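2-dehydropantoate 2-reductase (Enterococcus faecium, PDB 3WFI) acts as an NADH-binding D-mandelate dehydrogenase of the ketopantoate reductase family and may reduce ketopantoate to pantoate. Local coordinates at residues B[301-304]-B[305-308]; B[290-293]-B[294-298]. One frame throughout, in Å; residues are numbered along the deposited sequence.

Interaction 1: residues B[301-304]-B[305-308]; sequences LVHA and KEDS
H303 and E306 reach each other because their first torsions match: each side chain leaves with CG anti to its carbonyl carbon (chi1 -76° and -71°), and the glutamate runs on extended beyond CG. The two groups therefore lie side by side and point the same way, a worked example of how an i to i+3 spacing on a helix pairs an imidazole with a carboxylate. H303 ND1 donates to E306 OE1 over 2.7 Å, and the N-H is directed almost straight at the oxygen. OE1 sits at the ring edge, in the plane of the imidazole; the bond reaches it from above the carboxylate plane, and the two flat groups are turned 53° against each other. Both residues have a second polar partner: H303 NE2 bonds to D275 and E306 OE2 to T272. The histidine is thus gripped at both nitrogens, which holds the ring's rotation fixed. The V302 side chain runs at a slant to that of E306, with V302 CG1 4.2 Å from E306 OE2.

Underneath, the helical ladder continues with E306 N to V302 O and D307 N to H303 O, both 2.9 Å. In the last turn S308 N donates to A304 O (2.9 Å), while S308 OG turns back to K305 O (2.8 Å), so the serine grips two successive carbonyls. D307 OD2 is hydrogen-bonded to S212 OG of the second subunit, and K305 NZ likewise bonds to the L201 carbonyl of that subunit.

This C-terminal end of helix 293-308 packs through L301, V302 and K305 on I200 of helix 194-201 and through K305 and E306 on L265 of helix 260-267, while A304 lies against T213 of the second subunit.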
loop_
_atom_site.group_PDB
_atom_site.type_symbol
_atom_site.label_atom_id
_atom_site.label_comp_id
_atom_site.label_asym_id
_atom_site.label_seq_id
_atom_site.Cartn_x
_atom_site.Cartn_y
_atom_site.Cartn_z
ATOM N N LEU B 301 3.975 -2.991 2.819
ATOM C CA LEU B 301 4.083 -1.615 3.296
ATOM C C LEU B 301 4.356 -1.524 4.799
ATOM O O LEU B 301 5.194 -0.713 5.239
ATOM C CB LEU B 301 2.813 -0.836 2.968
ATOM C CG LEU B 301 2.651 -0.449 1.510
ATOM C CD1 LEU B 301 1.204 -0.037 1.233
ATOM C CD2 LEU B 301 3.628 0.659 1.149
ATOM N N VAL B 302 3.685 -2.361 5.578
ATOM C CA VAL B 302 3.886 -2.360 7.029
ATOM C C VAL B 302 5.307 -2.786 7.344
ATOM O O VAL B 302 5.967 -2.189 8.197
ATOM C CB VAL B 302 2.846 -3.226 7.751
ATOM C CG1 VAL B 302 3.212 -3.433 9.209
ATOM C CG2 VAL B 302 1.475 -2.584 7.643
ATOM N N HIS B 303 5.804 -3.802 6.637
ATOM C CA HIS B 303 7.199 -4.205 6.828
ATOM C C HIS B 303 8.185 -3.101 6.464
ATOM O O HIS B 303 9.181 -2.895 7.170
ATOM C CB HIS B 303 7.501 -5.499 6.051
ATOM C CG HIS B 303 6.960 -6.733 6.687
ATOM N ND1 HIS B 303 7.029 -6.979 8.049
ATOM C CD2 HIS B 303 6.347 -7.809 6.145
ATOM C CE1 HIS B 303 6.471 -8.145 8.305
ATOM N NE2 HIS B 303 6.054 -8.668 7.169
ATOM N N ALA B 304 7.932 -2.407 5.353
ATOM C CA ALA B 304 8.766 -1.280 4.956
ATOM C C ALA B 304 8.753 -0.172 6.024
ATOM O O ALA B 304 9.783 0.468 6.282
ATOM C CB ALA B 304 8.323 -0.725 3.610
ATOM N N LYS B 305 7.595 0.036 6.647
ATOM C CA LYS B 305 7.469 1.074 7.677
ATOM C C LYS B 305 8.246 0.655 8.936
ATOM O O LYS B 305 8.962 1.471 9.519
ATOM C CB LYS B 305 6.005 1.326 8.025
ATOM C CG LYS B 305 5.765 2.492 9.000
ATOM C CD LYS B 305 6.106 3.846 8.395
ATOM C CE LYS B 305 5.759 4.981 9.351
ATOM N NZ LYS B 305 5.988 6.307 8.735
ATOM N N GLU B 306 8.110 -0.614 9.322
ATOM C CA GLU B 306 8.948 -1.216 10.374
ATOM C C GLU B 306 10.425 -0.944 10.084
ATOM O O GLU B 306 11.153 -0.423 10.922
ATOM C CB GLU B 306 8.713 -2.734 10.478
ATOM C CG GLU B 306 7.368 -3.149 11.057
ATOM C CD GLU B 306 7.077 -4.631 10.866
ATOM O OE1 GLU B 306 7.766 -5.269 10.046
ATOM O OE2 GLU B 306 6.175 -5.159 11.555
ATOM N N ASP B 307 10.853 -1.288 8.878
ATOM C CA ASP B 307 12.239 -1.134 8.486
ATOM C C ASP B 307 12.677 0.328 8.574
ATOM O O ASP B 307 13.747 0.616 9.084
ATOM C CB ASP B 307 12.471 -1.672 7.076
ATOM C CG ASP B 307 12.265 -3.188 6.976
ATOM O OD1 ASP B 307 12.330 -3.885 8.006
ATOM O OD2 ASP B 307 12.080 -3.691 5.849
ATOM N N SER B 308 11.831 1.238 8.109
ATOM C CA SER B 308 12.160 2.659 8.104
ATOM C C SER B 308 12.320 3.236 9.513
ATOM O O SER B 308 13.004 4.243 9.687
ATOM C CB SER B 308 11.110 3.461 7.321
ATOM O OG SER B 308 9.937 3.696 8.075
#

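Interaction 2: residues B[290-293]-B[294-298]; sequences VATP and YCDFL
Y294 follows P293 in the first turn of the helix, and its phenol ring carries the residue across the dimer interface: its OH bonds to E300 of the second subunit, and the ring stacks on F297 there. C295 sets its CB beside T292 CB, at 4.2 Å. D296 is the principal partner of T292, which holds the N-cap position although its side chain makes no capping bond. D296 N donates to T292 O (2.9 Å), and the two side chains cross at about a right angle. With CG of D296 anti to the carbonyl carbon (chi1 -64°), OD1 comes to 3.0 Å from T292 OG1, although whether the threonine proton goes there is unsettled; S282 OG also bonds to OD1. A water joins T292 N (2.9 Å) to the other oxygen, OD2. F297 N then closes the turn on P293 O, at 2.8 Å, and L298 N continues the ladder to Y294 O.

The helix start is wedged between two neighbours: the E224 carboxylate of helix 214-231 takes the first-turn N-H groups of Y294 and C295, while T292 and C295 pack on S282 of helix 278-288.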
loop_
_atom_site.group_PDB
_atom_site.type_symbol
_atom_site.label_atom_id
_atom_site.label_comp_id
_atom_site.label_asym_id
_atom_site.label_seq_id
_atom_site.Cartn_x
_atom_site.Cartn_y
_atom_site.Cartn_z
ATOM N N VAL B 290 -5.728 -17.865 -5.371
ATOM C CA VAL B 290 -6.617 -16.733 -5.184
ATOM C C VAL B 290 -5.763 -15.470 -5.026
ATOM O O VAL B 290 -4.902 -15.398 -4.149
ATOM C CB VAL B 290 -7.515 -16.903 -3.932
ATOM C CG1 VAL B 290 -8.312 -15.633 -3.659
ATOM C CG2 VAL B 290 -8.462 -18.087 -4.104
ATOM N N ALA B 291 -6.019 -14.473 -5.867
ATOM C CA ALA B 291 -5.242 -13.250 -5.856
ATOM C C ALA B 291 -5.577 -12.465 -4.586
ATOM O O ALA B 291 -6.742 -12.281 -4.274
ATOM C CB ALA B 291 -5.543 -12.436 -7.099
ATOM N N THR B 292 -4.558 -12.043 -3.843
ATOM C CA THR B 292 -4.744 -11.222 -2.651
ATOM C C THR B 292 -3.793 -10.005 -2.634
ATOM O O THR B 292 -3.063 -9.797 -1.673
ATOM C CB THR B 292 -4.507 -12.041 -1.361
ATOM O OG1 THR B 292 -3.155 -12.507 -1.353
ATOM C CG2 THR B 292 -5.468 -13.233 -1.255
ATOM N N PRO B 293 -3.820 -9.199 -3.701
ATOM C CA PRO B 293 -2.832 -8.141 -3.869
ATOM C C PRO B 293 -2.858 -7.070 -2.786
ATOM O O PRO B 293 -1.795 -6.581 -2.419
ATOM C CB PRO B 293 -3.184 -7.544 -5.229
ATOM C CG PRO B 293 -4.630 -7.868 -5.422
ATOM C CD PRO B 293 -4.808 -9.213 -4.798
ATOM N N TYR B 294 -4.041 -6.697 -2.292
ATOM C CA TYR B 294 -4.099 -5.679 -1.233
ATOM C C TYR B 294 -3.484 -6.224 0.063
ATOM O O TYR B 294 -2.758 -5.526 0.743
ATOM C CB TYR B 294 -5.537 -5.161 -0.996
ATOM C CG TYR B 294 -5.991 -4.051 -1.941
ATOM C CD1 TYR B 294 -5.715 -4.089 -3.303
ATOM C CD2 TYR B 294 -6.696 -2.957 -1.453
ATOM C CE1 TYR B 294 -6.149 -3.088 -4.147
ATOM C CE2 TYR B 294 -7.129 -1.940 -2.280
ATOM C CZ TYR B 294 -6.851 -2.007 -3.630
ATOM O OH TYR B 294 -7.274 -1.012 -4.474
ATOM N N CYS B 295 -3.744 -7.487 0.388
ATOM C CA CYS B 295 -3.111 -8.117 1.561
ATOM C C CYS B 295 -1.601 -8.219 1.361
ATOM O O CYS B 295 -0.832 -7.954 2.291
ATOM C CB CYS B 295 -3.718 -9.499 1.859
ATOM S SG CYS B 295 -5.383 -9.491 2.573
ATOM N N ASP B 296 -1.178 -8.570 0.146
ATOM C CA ASP B 296 0.265 -8.602 -0.199
ATOM C C ASP B 296 0.910 -7.214 0.015
ATOM O O ASP B 296 1.923 -7.075 0.700
ATOM C CB ASP B 296 0.465 -9.019 -1.654
ATOM C CG ASP B 296 -0.009 -10.455 -1.957
ATOM O OD1 ASP B 296 -0.457 -11.203 -1.044
ATOM O OD2 ASP B 296 0.035 -10.822 -3.151
ATOM N N PHE B 297 0.303 -6.201 -0.588
ATOM C CA PHE B 297 0.838 -4.820 -0.588
ATOM C C PHE B 297 0.827 -4.200 0.810
ATOM O O PHE B 297 1.810 -3.586 1.226
ATOM C CB PHE B 297 0.024 -3.963 -1.563
ATOM C CG PHE B 297 0.700 -2.690 -2.028
ATOM C CD1 PHE B 297 -0.012 -1.800 -2.818
ATOM C CD2 PHE B 297 2.031 -2.387 -1.736
ATOM C CE1 PHE B 297 0.558 -0.635 -3.277
ATOM C CE2 PHE B 297 2.603 -1.215 -2.191
ATOM C CZ PHE B 297 1.871 -0.333 -2.962
ATOM N N LEU B 298 -0.272 -4.367 1.533
ATOM C CA LEU B 298 -0.374 -3.831 2.879
ATOM C C LEU B 298 0.692 -4.468 3.778
ATOM O O LEU B 298 1.317 -3.787 4.586
ATOM C CB LEU B 298 -1.778 -4.042 3.458
ATOM C CG LEU B 298 -2.073 -3.311 4.772
ATOM C CD1 LEU B 298 -1.692 -1.838 4.701
ATOM C CD2 LEU B 298 -3.538 -3.445 5.148
HETATM O O HOH W 1 -1.734 -11.914 -4.543
#

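In the fold
Interactions 2 and 1 follow one another along helix 293-308, their centres 16 Å apart, and illustrate how the start and end of one helix are finished by different chemistry. Interaction 2 is the more buried; interaction 1 is partly buried. At the N-terminal end, the E224 carboxylate receives two first-turn N-H groups, and a water links T292 N-H to the D296 carboxylate. Near the C-terminal end, histidine meets glutamate, and a serine caters for a carbonyl. Both touch the second subunit, interaction 2 through stacked rings with a tyrosine-glutamate bond, interaction 1 through polar bonds and packing. In interaction 1, E306 lies about 8 Å, side chain to side chain, from R270 and E273, which bind NAD in this protein although none is bound to this chain.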